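Local coordinates for protein probable glucarate dehydratase (Mycobacterium smegmatis str. MC2 155, PDB 3VDG) that probably dehydrates glucarate or a related acid sugar, as a metal-dependent member of the enolase superfamily, at residues Cys143-Val146 with Gln147-Thr151; Thr371-Pro374 with Trp375-Glu378; Ala248-Pro251 with Gln252-Val255. All coordinates share one frame; numbering follows the deposited sequence.

Overall arrangement
From the N terminus, the chain first meets interaction 1, residues 143-151, the last turns of helix 131-151, which it joins to strand 70-75 and to Leu401. Interaction 3, residues 248-255, leads from the loop after strand 241-244 into helix 251-260 and ties that loop to the C-terminal Trp445. Interaction 2, residues 371-378, comes last, in the loop between helix 349-360 and strand 388-389, nearest the bound sodium. All three are local turns in series, so none nests in or crosses another. Interactions 1 and 3 lie on opposite sides of the chain's centre, their own centres about 46 Å apart; interaction 2 is about 27 Å from interaction 1 and 31 Å from interaction 3, centre to centre.

Interaction 1 of 3, residues Cys143-Val146 with Gln147-Thr151; sequences CLDV and QGQVT
Gln147 lays its side-chain amide against the CD2 methyl of Leu144, three residues back, the two side chains crossing at a slant with Gln147 OE1 3.7 Å from Leu144 CD2. The glutamine chain leaves its CA with CG beside the backbone N (chi1 -71°) and runs extended back along the helix, so its CG also passes over the carbonyl oxygen of Cys143; beyond the turn NE2 donates to Val97 O. A polar pair forms on another side of the same helix. Gln149 sends NE2 back to Asp145 OD1 at 3.1 Å, meeting the oxygen from above the carboxylate plane, with amide and carboxylate planes 54° apart. Both groups have further partners: Asp145 takes the backbone N-H groups of Leu401 and Leu72 on OD1 and OD2, while Gln149 NE2 also reaches Thr70 O. The buried carboxylate is therefore held by backbone and side-chain donors together, which probably favours its charged form. Beneath the side chains the helical ladder is regular, with Gln147 N to Cys143 O at 2.8 Å and Val150 N to Val146 O at 2.9 Å. At the last turn Gln147 O receives Thr151 N at 3.0 Å and Thr151 OG1 at 2.8 Å, from opposite faces of its carbonyl plane. Thr151 also packs on Thr151 of the second subunit. The Asp145-Gln149 pair is a side-chain i to i+4 hydrogen bond of an alpha-helix, here one that ties helix 131-151 to strand 70-75 and to Leu401.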
# COMPACT_ATOMS: atom_id res chain seq x y z
N CYS A 143 13.75 -0.27 -11.68
CA CYS A 143 13.97 -1.46 -10.85
C CYS A 143 12.89 -2.51 -11.10
O CYS A 143 13.19 -3.71 -11.23
CB CYS A 143 14.00 -1.13 -9.35
SG CYS A 143 15.56 -0.43 -8.77
N LEU A 144 11.63 -2.08 -11.15
CA LEU A 144 10.54 -3.03 -11.42
C LEU A 144 10.69 -3.64 -12.81
O LEU A 144 10.36 -4.81 -13.03
CB LEU A 144 9.18 -2.34 -11.29
CG LEU A 144 8.81 -1.92 -9.85
CD1 LEU A 144 7.47 -1.19 -9.85
CD2 LEU A 144 8.74 -3.13 -8.94
N ASP A 145 11.11 -2.83 -13.77
CA ASP A 145 11.36 -3.32 -15.13
C ASP A 145 12.41 -4.46 -15.07
O ASP A 145 12.20 -5.53 -15.63
CB ASP A 145 11.81 -2.15 -16.03
CG ASP A 145 11.96 -2.51 -17.51
OD1 ASP A 145 11.48 -3.58 -17.97
OD2 ASP A 145 12.56 -1.68 -18.25
N VAL A 146 13.52 -4.24 -14.37
CA VAL A 146 14.52 -5.31 -14.20
C VAL A 146 13.94 -6.51 -13.45
O VAL A 146 14.11 -7.66 -13.87
CB VAL A 146 15.82 -4.83 -13.53
CG1 VAL A 146 16.83 -5.99 -13.43
CG2 VAL A 146 16.45 -3.69 -14.34
N GLN A 147 13.21 -6.26 -12.36
CA GLN A 147 12.59 -7.38 -11.64
C GLN A 147 11.77 -8.23 -12.60
O GLN A 147 11.84 -9.46 -12.57
CB GLN A 147 11.67 -6.87 -10.52
CG GLN A 147 12.41 -6.25 -9.35
CD GLN A 147 11.46 -5.77 -8.28
OE1 GLN A 147 10.38 -6.31 -8.13
NE2 GLN A 147 11.86 -4.76 -7.51
N GLY A 148 10.96 -7.57 -13.43
CA GLY A 148 10.09 -8.29 -14.36
C GLY A 148 10.91 -9.07 -15.38
O GLY A 148 10.62 -10.22 -15.69
N GLN A 149 11.98 -8.45 -15.88
CA GLN A 149 12.79 -9.13 -16.88
C GLN A 149 13.46 -10.37 -16.30
O GLN A 149 13.50 -11.42 -16.92
CB GLN A 149 13.87 -8.20 -17.44
CG GLN A 149 13.31 -7.07 -18.30
CD GLN A 149 14.42 -6.13 -18.70
OE1 GLN A 149 15.46 -6.58 -19.20
NE2 GLN A 149 14.24 -4.83 -18.43
N VAL A 150 14.00 -10.24 -15.10
CA VAL A 150 14.73 -11.36 -14.53
C VAL A 150 13.80 -12.50 -14.07
O VAL A 150 14.19 -13.67 -14.09
CB VAL A 150 15.72 -10.89 -13.43
CG1 VAL A 150 14.99 -10.70 -12.12
CG2 VAL A 150 16.87 -11.89 -13.28
N THR A 151 12.57 -12.18 -13.69
CA THR A 151 11.60 -13.19 -13.27
C THR A 151 10.71 -13.69 -14.42
O THR A 151 9.93 -14.62 -14.24
CB THR A 151 10.66 -12.67 -12.17
OG1 THR A 151 9.96 -11.51 -12.64
CG2 THR A 151 11.43 -12.32 -10.92

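Interaction 2 of 3, residues Thr371-Pro374 with Trp375-Glu378; sequences THWP and WRHE. With ACT (acetate ion), chain E.
A guanidinium group lying flat on the indole three residues before it is the striking feature: Arg376 covers one face of Trp373, the planes 13° apart. Arg376 CZ stands 3.8 Å from the centroid of the five-membered ring of Trp373, a cation-pi contact, and Arg376 CD adds a CH-pi contact to the six-membered ring. The arginine chain folds back, bent at chi2 (86°) and chi3 (-89°), which also brings Arg376 NE to Trp373 O at 2.9 Å, nearly straight and on an in-plane lone pair. Arg376 N donates to the same oxygen from above that plane, and Arg376 NH1 reaches Glu378 O at 3.0 Å. The turn, a short 3-10 segment between helix 349-360 and strand 388-389, is closed by Trp375 N to His372 O; an ST turn precedes it, Trp373 N bonding to Thr371 OG1. His372, its side chain about 8 Å from the bound sodium ion, gives NE2 to an acetate, probably from the crystallisation liquor, while ND1 bonds to Ser344 OG. Bonds in the guanidinium plane and the indole against its face together fix the rotation of Arg376, and the ring's pi electrons probably help stabilise its charge.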
# COMPACT_ATOMS: atom_id res chain seq x y z
N THR A 371 -3.89 11.34 -20.62
CA THR A 371 -2.60 11.23 -21.29
C THR A 371 -2.46 12.39 -22.27
O THR A 371 -3.46 12.88 -22.79
CB THR A 371 -2.45 9.90 -22.06
OG1 THR A 371 -1.18 9.86 -22.72
CG2 THR A 371 -3.57 9.77 -23.11
N HIS A 372 -1.23 12.83 -22.48
CA HIS A 372 -0.91 13.86 -23.48
C HIS A 372 -0.51 13.20 -24.77
O HIS A 372 -0.08 13.86 -25.71
CB HIS A 372 0.25 14.71 -23.00
CG HIS A 372 -0.12 15.71 -21.93
ND1 HIS A 372 -0.53 15.34 -20.70
CD2 HIS A 372 -0.15 17.10 -21.95
CE1 HIS A 372 -0.78 16.44 -19.96
NE2 HIS A 372 -0.55 17.51 -20.73
N TRP A 373 -0.67 11.88 -24.86
CA TRP A 373 -0.22 11.14 -26.06
C TRP A 373 -0.52 11.73 -27.43
O TRP A 373 0.36 11.77 -28.29
CB TRP A 373 -0.72 9.70 -26.01
CG TRP A 373 0.12 8.76 -26.84
CD1 TRP A 373 -0.24 8.11 -28.02
CD2 TRP A 373 1.49 8.32 -26.56
NE1 TRP A 373 0.79 7.33 -28.48
CE2 TRP A 373 1.86 7.40 -27.65
CE3 TRP A 373 2.42 8.57 -25.55
CZ2 TRP A 373 3.09 6.79 -27.71
CZ3 TRP A 373 3.67 7.95 -25.63
CH2 TRP A 373 3.99 7.07 -26.68
N PRO A 374 -1.78 12.13 -27.69
CA PRO A 374 -2.10 12.63 -29.04
C PRO A 374 -1.29 13.86 -29.44
O PRO A 374 -1.15 14.15 -30.63
CB PRO A 374 -3.58 13.01 -28.93
CG PRO A 374 -4.10 12.17 -27.80
CD PRO A 374 -2.96 12.09 -26.83
N TRP A 375 -0.74 14.57 -28.46
CA TRP A 375 -0.03 15.81 -28.74
C TRP A 375 1.39 15.62 -29.13
O TRP A 375 2.05 16.58 -29.52
CB TRP A 375 -0.12 16.75 -27.54
CG TRP A 375 -1.56 17.11 -27.25
CD1 TRP A 375 -2.31 16.79 -26.13
CD2 TRP A 375 -2.46 17.89 -28.11
NE1 TRP A 375 -3.60 17.29 -26.24
CE2 TRP A 375 -3.74 17.98 -27.41
CE3 TRP A 375 -2.34 18.50 -29.36
CZ2 TRP A 375 -4.83 18.65 -27.94
CZ3 TRP A 375 -3.44 19.19 -29.88
CH2 TRP A 375 -4.65 19.25 -29.19
N ARG A 376 1.92 14.41 -29.02
CA ARG A 376 3.30 14.19 -29.47
C ARG A 376 3.31 13.24 -30.67
O ARG A 376 2.27 12.65 -30.98
CB ARG A 376 4.27 13.78 -28.34
CG ARG A 376 3.80 12.66 -27.39
CD ARG A 376 4.11 11.27 -27.91
NE ARG A 376 3.04 10.75 -28.75
CZ ARG A 376 3.22 9.89 -29.74
NH1 ARG A 376 4.44 9.43 -30.00
NH2 ARG A 376 2.19 9.48 -30.46
N HIS A 377 4.44 13.15 -31.37
CA HIS A 377 4.55 12.22 -32.51
C HIS A 377 5.93 11.63 -32.59
O HIS A 377 6.34 11.13 -33.63
CB HIS A 377 4.20 12.93 -33.82
CG HIS A 377 5.08 14.11 -34.11
ND1 HIS A 377 4.75 15.37 -33.74
CD2 HIS A 377 6.34 14.19 -34.71
CE1 HIS A 377 5.75 16.21 -34.09
NE2 HIS A 377 6.71 15.49 -34.69
N GLU A 378 6.68 11.71 -31.49
CA GLU A 378 8.03 11.14 -31.37
C GLU A 378 8.07 10.22 -30.15
O GLU A 378 7.20 10.30 -29.28
CB GLU A 378 9.08 12.26 -31.24
CG GLU A 378 9.20 13.14 -32.50
CD GLU A 378 9.73 14.55 -32.23
OE1 GLU A 378 9.04 15.35 -31.55
OE2 GLU A 378 10.84 14.88 -32.72
C ACT E . -0.66 21.12 -19.04
O ACT E . -0.18 20.15 -19.68
OXT ACT E . -0.50 22.29 -19.43
CH3 ACT E . -1.43 20.89 -17.77

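Interaction 3 of 3, residues Ala248-Pro251 with Gln252-Val255; sequences AWTP and QTSV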
# COMPACT_ATOMS: atom_id res chain seq x y z
N ALA A 248 -8.02 28.32 -11.44
CA ALA A 248 -8.17 29.70 -11.96
C ALA A 248 -9.35 30.48 -11.38
O ALA A 248 -9.53 31.64 -11.73
CB ALA A 248 -8.25 29.71 -13.48
N TRP A 249 -10.17 29.84 -10.54
CA TRP A 249 -11.40 30.49 -10.04
C TRP A 249 -11.44 30.67 -8.56
O TRP A 249 -10.83 29.90 -7.82
CB TRP A 249 -12.65 29.70 -10.42
CG TRP A 249 -12.73 29.32 -11.86
CD1 TRP A 249 -12.32 30.06 -12.97
CD2 TRP A 249 -13.32 28.10 -12.41
NE1 TRP A 249 -12.57 29.37 -14.14
CE2 TRP A 249 -13.19 28.19 -13.86
CE3 TRP A 249 -13.92 26.97 -11.85
CZ2 TRP A 249 -13.64 27.18 -14.70
CZ3 TRP A 249 -14.37 25.96 -12.71
CH2 TRP A 249 -14.22 26.06 -14.09
N THR A 250 -12.18 31.68 -8.11
CA THR A 250 -12.44 31.82 -6.68
C THR A 250 -13.47 30.76 -6.28
O THR A 250 -14.11 30.14 -7.14
CB THR A 250 -13.07 33.17 -6.36
OG1 THR A 250 -14.34 33.26 -7.01
CG2 THR A 250 -12.18 34.32 -6.82
N PRO A 251 -13.64 30.54 -4.97
CA PRO A 251 -14.62 29.53 -4.62
C PRO A 251 -16.04 29.92 -5.05
O PRO A 251 -16.82 29.05 -5.44
CB PRO A 251 -14.50 29.43 -3.10
CG PRO A 251 -13.08 29.83 -2.82
CD PRO A 251 -12.84 30.96 -3.80
N GLN A 252 -16.36 31.21 -5.01
CA GLN A 252 -17.71 31.68 -5.38
C GLN A 252 -17.97 31.46 -6.86
O GLN A 252 -19.04 31.03 -7.27
CB GLN A 252 -17.92 33.17 -5.01
CG GLN A 252 -17.82 33.46 -3.50
CD GLN A 252 -16.43 33.17 -2.92
OE1 GLN A 252 -15.40 33.46 -3.53
NE2 GLN A 252 -16.41 32.58 -1.73
N THR A 253 -16.97 31.75 -7.68
CA THR A 253 -17.10 31.51 -9.10
C THR A 253 -17.22 30.00 -9.38
O THR A 253 -17.98 29.58 -10.25
CB THR A 253 -15.91 32.14 -9.85
OG1 THR A 253 -15.97 33.57 -9.72
CG2 THR A 253 -15.90 31.74 -11.31
N SER A 254 -16.46 29.19 -8.64
CA SER A 254 -16.44 27.73 -8.85
C SER A 254 -17.83 27.14 -8.61
O SER A 254 -18.27 26.24 -9.33
CB SER A 254 -15.45 27.08 -7.89
OG SER A 254 -14.13 27.57 -8.14
N VAL A 255 -18.48 27.63 -7.56
CA VAL A 255 -19.79 27.12 -7.18
C VAL A 255 -20.81 27.44 -8.28
O VAL A 255 -21.68 26.64 -8.58
CB VAL A 255 -20.22 27.67 -5.80
CG1 VAL A 255 -21.71 27.43 -5.57
CG2 VAL A 255 -19.39 27.05 -4.68
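Thr250 is the N-cap of helix 251-260, and the tight part of this turn is the polar cluster around its two oxygens. Thr250 OG1, lying between the backbone N and the carbonyl carbon (chi1 63°), accepts the backbone N-H of Thr253 at 3.1 Å, the capping bond. Thr250 O takes two donors from one residue, the first being Ser254 N at 2.9 Å. Trp249 touches the first turn mainly through its CB and the near edge of its indole: CB lies 3.9 Å from Thr253 CG2, the two side chains crossing at about a right angle. Pro222 of helix 222-235 touches both Trp249 and Thr253, while Thr253 OG1 bonds to the C-terminal Trp445 O. The outer side is looser. Gln252, exposed to solvent, bends at chi2 and lies side by side with Pro251, its OE1 3.6 Å from Pro251 CD in plain van der Waals contact. The helix then runs on with Val255 N bonded to Pro251 O. The second donor to the Thr250 carbonyl is a hydroxyl that comes in from above its plane: Ser254 OG, 2.8 Å from Thr250 O, shares that oxygen with its own backbone N.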